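Local coordinates for protein pantothenate synthetase (Francisella tularensis subsp. tularensis, PDB 3N8H) that probably joins pantoate to beta-alanine with ATP, through a pantoyl-adenylate intermediate, to make pantothenate, and is seen here with AMP bound, at residues 25-31 / 50-56; 131-136 / 159-163. One frame throughout, in Å; residues are numbered along the deposited sequence. Where two conformers were deposited one is given.

Contact 1: 25-31 / 50-56; sequences KIGFVPT and NDVVIVS. With AMP (adenosine monophosphate), chain D.
The Phe28 ring meets Ser56 with its edge: CB of Ser56 lies in the ring plane, and OG of Ser56 sits near that plane, 3.2 Å from CZ of Phe28. One face of the ring carries N of Pro30, offset toward the rim. With CG anti to the backbone N (chi1 175°), the ring is laid along the strand toward its C-terminal end, and its CD2 reaches the CG2 methyl of Ile54 at 3.8 Å. Ile26 CG2 meets Ile54 CD1 on the same face of the sheet, while Val29 and Val55 pair on the other; Leu138 and Thr142 of helix 127-142 pack on Phe28, and helix 37-49 packs on Val29 and Val55.

The backbones of 26-31 and 52-56 run parallel, 12° apart, and their bonds alternate across the strands. Val52 O accepts from Gly27 N with an N-H...O angle of 170°, and Gly27 O accepts from Ile54 N at 2.8 Å. The bond from Ser56 N to Val29 O is longer, 3.2 Å, its donor standing above the carbonyl plane.

At the N-terminal end, O of Lys25 receives both Asp51 N and Val52 N, while Asp51 returns OD2, through its anti lone pair, to Lys25 N at 2.8 Å. The Asn50 amide flanks Gly27 and is held by Asn146 and Tyr148. At the other end, in the conformer given, one of two deposited, Thr31 OG1 donates to Ser56 O at 2.9 Å, in the carbonyl plane, and one water joins Thr31 O to Ser56 OG.

Pro30 O comes within 3.5 Å of AMP C5'. Strand 26-31, helix 37-49 and strand 52-57 form a beta-alpha-beta unit of the parallel nucleotide-binding sheet of the HUP clan; the C-terminal end of strand 26-31, with Pro30 and Thr31, lies at the AMP pocket.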
ATOM      1  N   LYS A  25      21.527   8.532 -12.472  1.00 54.00           N
ATOM      2  CA  LYS A  25      20.246   9.080 -12.056  1.00 53.87           C
ATOM      3  C   LYS A  25      19.163   8.488 -12.943  1.00 49.87           C
ATOM      4  O   LYS A  25      19.266   8.534 -14.172  1.00 51.55           O
ATOM      5  CB  LYS A  25      20.238  10.599 -12.195  1.00 62.22           C
ATOM      6  CG  LYS A  25      21.262  11.312 -11.336  1.00 77.06           C
ATOM      7  CD  LYS A  25      20.606  12.434 -10.530  1.00 88.04           C
ATOM      8  CE  LYS A  25      19.489  11.887  -9.635  1.00 95.17           C
ATOM      9  NZ  LYS A  25      18.846  12.924  -8.757  1.00 93.85           N
ATOM     10  N   ILE A  26      18.131   7.929 -12.317  1.00 47.04           N
ATOM     11  CA  ILE A  26      17.020   7.334 -13.049  1.00 35.69           C
ATOM     12  C   ILE A  26      15.784   8.226 -12.975  1.00 33.87           C
ATOM     13  O   ILE A  26      15.315   8.574 -11.882  1.00 35.33           O
ATOM     14  CB  ILE A  26      16.666   5.957 -12.490  1.00 41.88           C
ATOM     15  CG1 ILE A  26      17.924   5.097 -12.366  1.00 49.33           C
ATOM     16  CG2 ILE A  26      15.608   5.281 -13.370  1.00 42.10           C
ATOM     17  CD1 ILE A  26      17.655   3.666 -11.974  1.00 46.38           C
ATOM     18  N   GLY A  27      15.266   8.596 -14.140  1.00 32.60           N
ATOM     19  CA  GLY A  27      14.003   9.315 -14.224  1.00 43.68           C
ATOM     20  C   GLY A  27      12.871   8.430 -14.729  1.00 38.95           C
ATOM     21  O   GLY A  27      13.048   7.623 -15.646  1.00 38.19           O
ATOM     22  N   PHE A  28      11.700   8.576 -14.130  1.00 36.51           N
ATOM     23  CA  PHE A  28      10.589   7.695 -14.468  1.00 32.05           C
ATOM     24  C   PHE A  28       9.358   8.487 -14.895  1.00 35.79           C
ATOM     25  O   PHE A  28       8.924   9.399 -14.194  1.00 39.17           O
ATOM     26  CB  PHE A  28      10.252   6.793 -13.278  1.00 31.71           C
ATOM     27  CG  PHE A  28       9.019   5.926 -13.491  1.00 32.77           C
ATOM     28  CD1 PHE A  28       8.104   5.733 -12.462  1.00 34.43           C
ATOM     29  CD2 PHE A  28       8.778   5.320 -14.715  1.00 36.70           C
ATOM     30  CE1 PHE A  28       6.968   4.939 -12.650  1.00 28.76           C
ATOM     31  CE2 PHE A  28       7.644   4.513 -14.917  1.00 32.23           C
ATOM     32  CZ  PHE A  28       6.749   4.319 -13.888  1.00 32.34           C
ATOM     33  N   VAL A  29       8.793   8.148 -16.043  1.00 33.42           N
ATOM     34  CA  VAL A  29       7.561   8.804 -16.477  1.00 31.78           C
ATOM     35  C   VAL A  29       6.446   7.766 -16.693  1.00 30.70           C
ATOM     36  O   VAL A  29       6.408   7.123 -17.715  1.00 31.08           O
ATOM     37  CB  VAL A  29       7.761   9.618 -17.785  1.00 30.18           C
ATOM     38  CG1 VAL A  29       6.450  10.339 -18.174  1.00 33.47           C
ATOM     39  CG2 VAL A  29       8.887  10.674 -17.656  1.00 29.64           C
ATOM     40  N   PRO A  30       5.541   7.593 -15.713  1.00 33.74           N
ATOM     41  CA  PRO A  30       4.457   6.612 -15.924  1.00 26.49           C
ATOM     42  C   PRO A  30       3.386   7.196 -16.841  1.00 30.35           C
ATOM     43  O   PRO A  30       3.088   8.392 -16.759  1.00 35.42           O
ATOM     44  CB  PRO A  30       3.885   6.395 -14.503  1.00 27.25           C
ATOM     45  CG  PRO A  30       4.169   7.721 -13.783  1.00 29.67           C
ATOM     46  CD  PRO A  30       5.494   8.223 -14.382  1.00 37.11           C
ATOM     47  N   THR A  31       2.804   6.377 -17.709  1.00 29.19           N
ATOM     48  CA  THR A  31       1.727   6.862 -18.593  1.00 24.08           C
ATOM     49  C   THR A  31       0.798   5.691 -18.862  1.00 26.01           C
ATOM     50  O   THR A  31       1.094   4.563 -18.479  1.00 31.43           O
ATOM     51  CB  THR A  31       2.282   7.399 -19.966  1.00 32.02           C
ATOM     52  OG1 THR A  31       2.437   6.327 -20.903  1.00 31.24           O
ATOM     53  CG2 THR A  31       3.646   8.090 -19.805  1.00 36.09           C
ATOM     54  N   ASN A  50      18.340  13.412 -16.092  1.00 51.33           N
ATOM     55  CA  ASN A  50      18.707  12.056 -15.678  1.00 45.46           C
ATOM     56  C   ASN A  50      19.595  11.348 -16.701  1.00 49.96           C
ATOM     57  O   ASN A  50      19.640  11.740 -17.863  1.00 51.83           O
ATOM     58  CB  ASN A  50      17.453  11.214 -15.431  1.00 34.54           C
ATOM     59  CG  ASN A  50      16.577  11.765 -14.302  1.00 41.50           C
ATOM     60  OD1 ASN A  50      16.726  11.393 -13.124  1.00 32.77           O
ATOM     61  ND2 ASN A  50      15.640  12.622 -14.661  1.00 38.12           N
ATOM     62  N   ASP A  51      20.288  10.299 -16.262  1.00 49.62           N
ATOM     63  CA  ASP A  51      21.152   9.512 -17.143  1.00 47.88           C
ATOM     64  C   ASP A  51      20.335   8.405 -17.798  1.00 51.23           C
ATOM     65  O   ASP A  51      20.612   7.984 -18.928  1.00 47.71           O
ATOM     66  CB  ASP A  51      22.300   8.880 -16.355  1.00 48.15           C
ATOM     67  CG  ASP A  51      23.134   9.902 -15.612  1.00 52.50           C
ATOM     68  OD1 ASP A  51      23.829  10.690 -16.278  1.00 59.77           O
ATOM     69  OD2 ASP A  51      23.102   9.915 -14.360  1.00 59.45           O
ATOM     70  N   VAL A  52      19.325   7.937 -17.072  1.00 51.16           N
ATOM     71  CA  VAL A  52      18.458   6.874 -17.555  1.00 45.95           C
ATOM     72  C   VAL A  52      17.008   7.307 -17.405  1.00 48.53           C
ATOM     73  O   VAL A  52      16.578   7.730 -16.327  1.00 39.85           O
ATOM     74  CB  VAL A  52      18.679   5.576 -16.779  1.00 46.20           C
ATOM     75  CG1 VAL A  52      17.852   4.441 -17.370  1.00 35.10           C
ATOM     76  CG2 VAL A  52      20.159   5.225 -16.751  1.00 49.40           C
ATOM     77  N   VAL A  53      16.259   7.223 -18.497  1.00 40.04           N
ATOM     78  CA  VAL A  53      14.835   7.534 -18.451  1.00 35.03           C
ATOM     79  C   VAL A  53      14.063   6.278 -18.781  1.00 40.56           C
ATOM     80  O   VAL A  53      14.376   5.555 -19.749  1.00 36.19           O
ATOM     81  CB  VAL A  53      14.437   8.698 -19.418  1.00 46.80           C
ATOM     82  CG1 VAL A  53      12.902   8.945 -19.406  1.00 28.77           C
ATOM     83  CG2 VAL A  53      15.166   9.963 -19.034  1.00 45.68           C
ATOM     84  N   ILE A  54      13.081   6.024 -17.930  1.00 37.39           N
ATOM     85  CA  ILE A  54      12.150   4.925 -18.063  1.00 34.78           C
ATOM     86  C   ILE A  54      10.763   5.496 -18.262  1.00 34.84           C
ATOM     87  O   ILE A  54      10.327   6.394 -17.524  1.00 37.94           O
ATOM     88  CB  ILE A  54      12.095   4.089 -16.763  1.00 43.39           C
ATOM     89  CG1 ILE A  54      13.460   3.482 -16.444  1.00 41.58           C
ATOM     90  CG2 ILE A  54      10.995   3.028 -16.835  1.00 32.20           C
ATOM     91  CD1 ILE A  54      13.508   2.807 -15.064  1.00 41.71           C
ATOM     92  N   VAL A  55      10.052   4.969 -19.245  1.00 34.90           N
ATOM     93  CA  VAL A  55       8.658   5.349 -19.460  1.00 36.17           C
ATOM     94  C   VAL A  55       7.823   4.080 -19.353  1.00 33.75           C
ATOM     95  O   VAL A  55       8.168   3.065 -19.962  1.00 37.83           O
ATOM     96  CB  VAL A  55       8.473   6.003 -20.850  1.00 37.77           C
ATOM     97  CG1 VAL A  55       6.986   6.144 -21.210  1.00 34.84           C
ATOM     98  CG2 VAL A  55       9.191   7.367 -20.910  1.00 34.89           C
ATOM     99  N   SER A  56       6.763   4.106 -18.550  1.00 32.64           N
ATOM    100  CA  SER A  56       5.855   2.963 -18.525  1.00 31.47           C
ATOM    101  C   SER A  56       4.620   3.289 -19.376  1.00 33.44           C
ATOM    102  O   SER A  56       4.247   4.452 -19.537  1.00 30.00           O
ATOM    103  CB  SER A  56       5.466   2.525 -17.094  1.00 28.64           C
ATOM    104  OG  SER A  56       4.787   3.540 -16.334  1.00 33.51           O
TER
HETATM  105  P   AMP D 270      -2.053   9.713 -18.439  1.00 34.80           P
HETATM  106  O1P AMP D 270      -1.299   8.925 -19.507  1.00 34.28           O
HETATM  107  O2P AMP D 270      -3.138  10.624 -18.924  1.00 33.22           O
HETATM  108  O3P AMP D 270      -2.471   8.878 -17.284  1.00 44.16           O
HETATM  109  O5' AMP D 270      -0.948  10.800 -17.962  1.00 28.96           O
HETATM  110  C5' AMP D 270       0.405  10.445 -17.672  1.00 31.25           C
HETATM  111  C4' AMP D 270       1.141  11.628 -17.094  1.00 32.67           C
HETATM  112  O4' AMP D 270       1.151  12.707 -18.084  1.00 29.73           O
HETATM  113  C3' AMP D 270       0.507  12.206 -15.816  1.00 28.33           C
HETATM  114  O3' AMP D 270       1.537  12.712 -14.950  1.00 29.21           O
HETATM  115  C2' AMP D 270      -0.318  13.363 -16.366  1.00 24.27           C
HETATM  116  O2' AMP D 270      -0.652  14.385 -15.439  1.00 35.35           O
HETATM  117  C1' AMP D 270       0.585  13.866 -17.490  1.00 24.13           C
HETATM  118  N9  AMP D 270      -0.142  14.677 -18.474  1.00 32.74           N
HETATM  119  C8  AMP D 270      -1.289  14.326 -19.099  1.00 29.70           C
HETATM  120  N7  AMP D 270      -1.711  15.331 -19.918  1.00 31.01           N
HETATM  121  C5  AMP D 270      -0.832  16.356 -19.791  1.00 24.77           C
HETATM  122  C6  AMP D 270      -0.693  17.708 -20.375  1.00 25.02           C
HETATM  123  N6  AMP D 270      -1.615  18.149 -21.246  1.00 25.62           N
HETATM  124  N1  AMP D 270       0.353  18.472 -20.012  1.00 28.68           N
HETATM  125  C2  AMP D 270       1.251  18.010 -19.110  1.00 30.06           C
HETATM  126  N3  AMP D 270       1.196  16.787 -18.541  1.00 35.69           N
HETATM  127  C4  AMP D 270       0.194  15.921 -18.840  1.00 28.48           C
HETATM  128  O   HOH W   1       2.242   3.175 -16.493  1.00 30.38           O

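Contact 2: 131-136 / 159-163; sequences MLTVVL and LIKQL
Met131 starts with CG anti to its backbone N (chi1 -177°) and then folds at chi2 and chi3, which brings the selenium of this selenomethionine 3.8 Å from Ile160 CG1 and turns its CE methyl onto Leu159 CD1, also at 3.8 Å. Leu163 likewise has CG anti to N (chi1 -176°); its CD2 methyl thereby lies against Leu132, Val135 and Leu136, 3.8 Å from both Val135 CG1 and Leu136 N. Leu132 crosses Leu159 at about a right angle, placing CD2 4.0 Å from Leu159 CB. Val135 straddles the end of Ile160, both of its methyls lying 4.0 Å from Ile160 CD1.

Segments 131-136 and 159-163, from helices 127-142 and 154-166, cross at -50° with their axes 10.6 Å apart at closest approach, a wide spacing bridged entirely by apolar side chains without a hydrogen bond between the segments. Helix 154-166 follows strand 146-150 and leads on to strand 172-176, so it is the crossover helix of a beta-alpha-beta unit, and Ile160 packs down on Leu147 and Leu149 of the sheet. Leu107 of the second subunit packs against Leu132 and Leu163, extending the apolar layer into the dimer. The nearest side-chain atoms of Met131 and Gln156, a predicted pantoate-binding residue, are about 3 Å apart.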
HETATM    1  N   MSE A 131      -5.434   4.091  -8.827  1.00 26.78           N
HETATM    2  CA  MSE A 131      -4.291   4.889  -9.264  1.00 32.43           C
HETATM    3  C   MSE A 131      -3.130   4.755  -8.274  1.00 25.84           C
HETATM    4  O   MSE A 131      -1.991   4.474  -8.651  1.00 28.40           O
HETATM    5  CB  MSE A 131      -4.737   6.360  -9.333  1.00 32.75           C
HETATM    6  CG  MSE A 131      -3.735   7.349  -9.829  1.00 28.42           C
HETATM    7 SE   MSE A 131      -2.479   7.904  -8.412  0.71 39.41          SE
HETATM    8  CE  MSE A 131      -3.771   9.072  -7.433  1.00 27.17           C
ATOM      9  N   LEU A 132      -3.437   4.956  -7.006  1.00 24.13           N
ATOM     10  CA  LEU A 132      -2.444   4.841  -5.926  1.00 30.31           C
ATOM     11  C   LEU A 132      -1.837   3.434  -5.799  1.00 34.65           C
ATOM     12  O   LEU A 132      -0.648   3.290  -5.524  1.00 33.60           O
ATOM     13  CB  LEU A 132      -3.085   5.241  -4.597  1.00 31.41           C
ATOM     14  CG  LEU A 132      -3.319   6.748  -4.484  1.00 31.02           C
ATOM     15  CD1 LEU A 132      -4.144   7.082  -3.230  1.00 34.08           C
ATOM     16  CD2 LEU A 132      -1.959   7.490  -4.487  1.00 32.90           C
ATOM     17  N   THR A 133      -2.657   2.402  -5.988  1.00 35.36           N
ATOM     18  CA  THR A 133      -2.183   1.023  -5.904  1.00 38.40           C
ATOM     19  C   THR A 133      -1.195   0.705  -7.052  1.00 31.25           C
ATOM     20  O   THR A 133      -0.095   0.186  -6.826  1.00 32.71           O
ATOM     21  CB  THR A 133      -3.370   0.020  -5.933  1.00 32.88           C
ATOM     22  OG1 THR A 133      -4.273   0.310  -4.845  1.00 32.94           O
ATOM     23  CG2 THR A 133      -2.866  -1.407  -5.796  1.00 37.38           C
ATOM     24  N   VAL A 134      -1.581   1.046  -8.272  1.00 29.50           N
ATOM     25  CA  VAL A 134      -0.704   0.815  -9.421  1.00 31.89           C
ATOM     26  C   VAL A 134       0.533   1.716  -9.348  1.00 30.09           C
ATOM     27  O   VAL A 134       1.625   1.288  -9.693  1.00 32.23           O
ATOM     28  CB  VAL A 134      -1.441   0.956 -10.787  1.00 32.70           C
ATOM     29  CG1 VAL A 134      -1.629   2.419 -11.177  1.00 31.68           C
ATOM     30  CG2 VAL A 134      -0.646   0.236 -11.869  1.00 34.63           C
ATOM     31  N   VAL A 135       0.383   2.948  -8.869  1.00 26.39           N
ATOM     32  CA  VAL A 135       1.551   3.827  -8.765  1.00 30.05           C
ATOM     33  C   VAL A 135       2.568   3.275  -7.742  1.00 31.73           C
ATOM     34  O   VAL A 135       3.781   3.181  -8.011  1.00 31.04           O
ATOM     35  CB  VAL A 135       1.134   5.305  -8.443  1.00 33.33           C
ATOM     36  CG1 VAL A 135       2.342   6.147  -8.032  1.00 27.08           C
ATOM     37  CG2 VAL A 135       0.459   5.927  -9.656  1.00 31.91           C
ATOM     38  N   LEU A 136       2.058   2.851  -6.591  1.00 32.87           N
ATOM     39  CA  LEU A 136       2.904   2.186  -5.597  1.00 34.54           C
ATOM     40  C   LEU A 136       3.654   0.993  -6.213  1.00 37.45           C
ATOM     41  O   LEU A 136       4.850   0.837  -6.004  1.00 30.07           O
ATOM     42  CB  LEU A 136       2.078   1.724  -4.385  1.00 33.95           C
ATOM     43  CG  LEU A 136       2.918   1.121  -3.245  1.00 37.50           C
ATOM     44  CD1 LEU A 136       4.158   1.980  -2.922  1.00 37.86           C
ATOM     45  CD2 LEU A 136       2.081   0.900  -1.978  1.00 28.80           C
ATOM     46  N   LEU A 159      -1.811  13.380  -4.045  1.00 30.04           N
ATOM     47  CA  LEU A 159      -1.951  12.032  -3.537  1.00 31.38           C
ATOM     48  C   LEU A 159      -0.652  11.235  -3.705  1.00 29.84           C
ATOM     49  O   LEU A 159      -0.248  10.486  -2.811  1.00 29.11           O
ATOM     50  CB  LEU A 159      -3.116  11.322  -4.249  1.00 29.04           C
ATOM     51  CG  LEU A 159      -4.506  11.807  -3.896  1.00 36.56           C
ATOM     52  CD1 LEU A 159      -5.559  11.050  -4.698  1.00 35.21           C
ATOM     53  CD2 LEU A 159      -4.716  11.634  -2.379  1.00 33.05           C
ATOM     54  N   ILE A 160       0.023  11.401  -4.840  1.00 25.67           N
ATOM     55  CA  ILE A 160       1.247  10.642  -5.030  1.00 31.00           C
ATOM     56  C   ILE A 160       2.350  11.171  -4.083  1.00 39.28           C
ATOM     57  O   ILE A 160       3.195  10.407  -3.617  1.00 36.63           O
ATOM     58  CB  ILE A 160       1.687  10.616  -6.528  1.00 29.58           C
ATOM     59  CG1 ILE A 160       0.721   9.745  -7.352  1.00 30.08           C
ATOM     60  CG2 ILE A 160       3.137  10.115  -6.685  1.00 27.66           C
ATOM     61  CD1 ILE A 160       1.019   9.819  -8.864  1.00 30.00           C
ATOM     62  N   LYS A 161       2.321  12.465  -3.773  1.00 30.08           N
ATOM     63  CA  LYS A 161       3.328  13.021  -2.853  1.00 34.70           C
ATOM     64  C   LYS A 161       3.081  12.424  -1.480  1.00 34.22           C
ATOM     65  O   LYS A 161       4.024  12.113  -0.749  1.00 36.36           O
ATOM     66  CB  LYS A 161       3.292  14.560  -2.805  1.00 32.20           C
ATOM     67  CG  LYS A 161       3.759  15.269  -4.087  1.00 37.93           C
ATOM     68  CD  LYS A 161       3.603  16.799  -3.973  1.00 37.63           C
ATOM     69  CE  LYS A 161       4.414  17.557  -5.039  1.00 36.36           C
ATOM     70  NZ  LYS A 161       4.128  19.050  -4.989  1.00 41.54           N
ATOM     71  N   GLN A 162       1.805  12.223  -1.139  1.00 34.92           N
ATOM     72  CA  GLN A 162       1.475  11.655   0.173  1.00 29.65           C
ATOM     73  C   GLN A 162       1.888  10.169   0.221  1.00 28.74           C
ATOM     74  O   GLN A 162       2.459   9.709   1.206  1.00 34.80           O
ATOM     75  CB  GLN A 162      -0.012  11.814   0.487  1.00 34.99           C
ATOM     76  CG  GLN A 162      -0.392  11.342   1.884  1.00 36.37           C
ATOM     77  CD  GLN A 162       0.171  12.240   2.968  1.00 42.07           C
ATOM     78  OE1 GLN A 162       0.063  13.461   2.882  1.00 43.27           O
ATOM     79  NE2 GLN A 162       0.772  11.642   3.992  1.00 37.27           N
ATOM     80  N   LEU A 163       1.623   9.453  -0.866  1.00 37.53           N
ATOM     81  CA  LEU A 163       2.053   8.056  -1.027  1.00 32.91           C
ATOM     82  C   LEU A 163       3.558   7.859  -0.845  1.00 29.95           C
ATOM     83  O   LEU A 163       4.003   6.918  -0.196  1.00 32.11           O
ATOM     84  CB  LEU A 163       1.678   7.571  -2.410  1.00 28.93           C
ATOM     85  CG  LEU A 163       1.981   6.107  -2.697  1.00 38.98           C
ATOM     86  CD1 LEU A 163       0.914   5.198  -2.065  1.00 34.13           C
ATOM     87  CD2 LEU A 163       2.152   5.848  -4.225  1.00 25.83           C
TER

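Both contacts are largely buried, but their chemistry differs with position. Contact 1 lies within the parallel sheet and is held mainly by main-chain hydrogen bonds between adjacent strands, with side-chain bonds added at the ends; exposed polar residues lie at one end and the AMP pocket at the other. Contact 2 has no such bonds: it joins two helices by side-chain packing alone and is also touched by the second subunit. The centres of contact 1 and contact 2 are about 17 Å apart, and the nearest atoms of contact 1 and contact 2 about 6 Å, so they do not meet directly. Helix 127-142 connects them, since its Leu138 packs on Phe28 and Ser56 of contact 1, while residues 131-136 supply one side of contact 2.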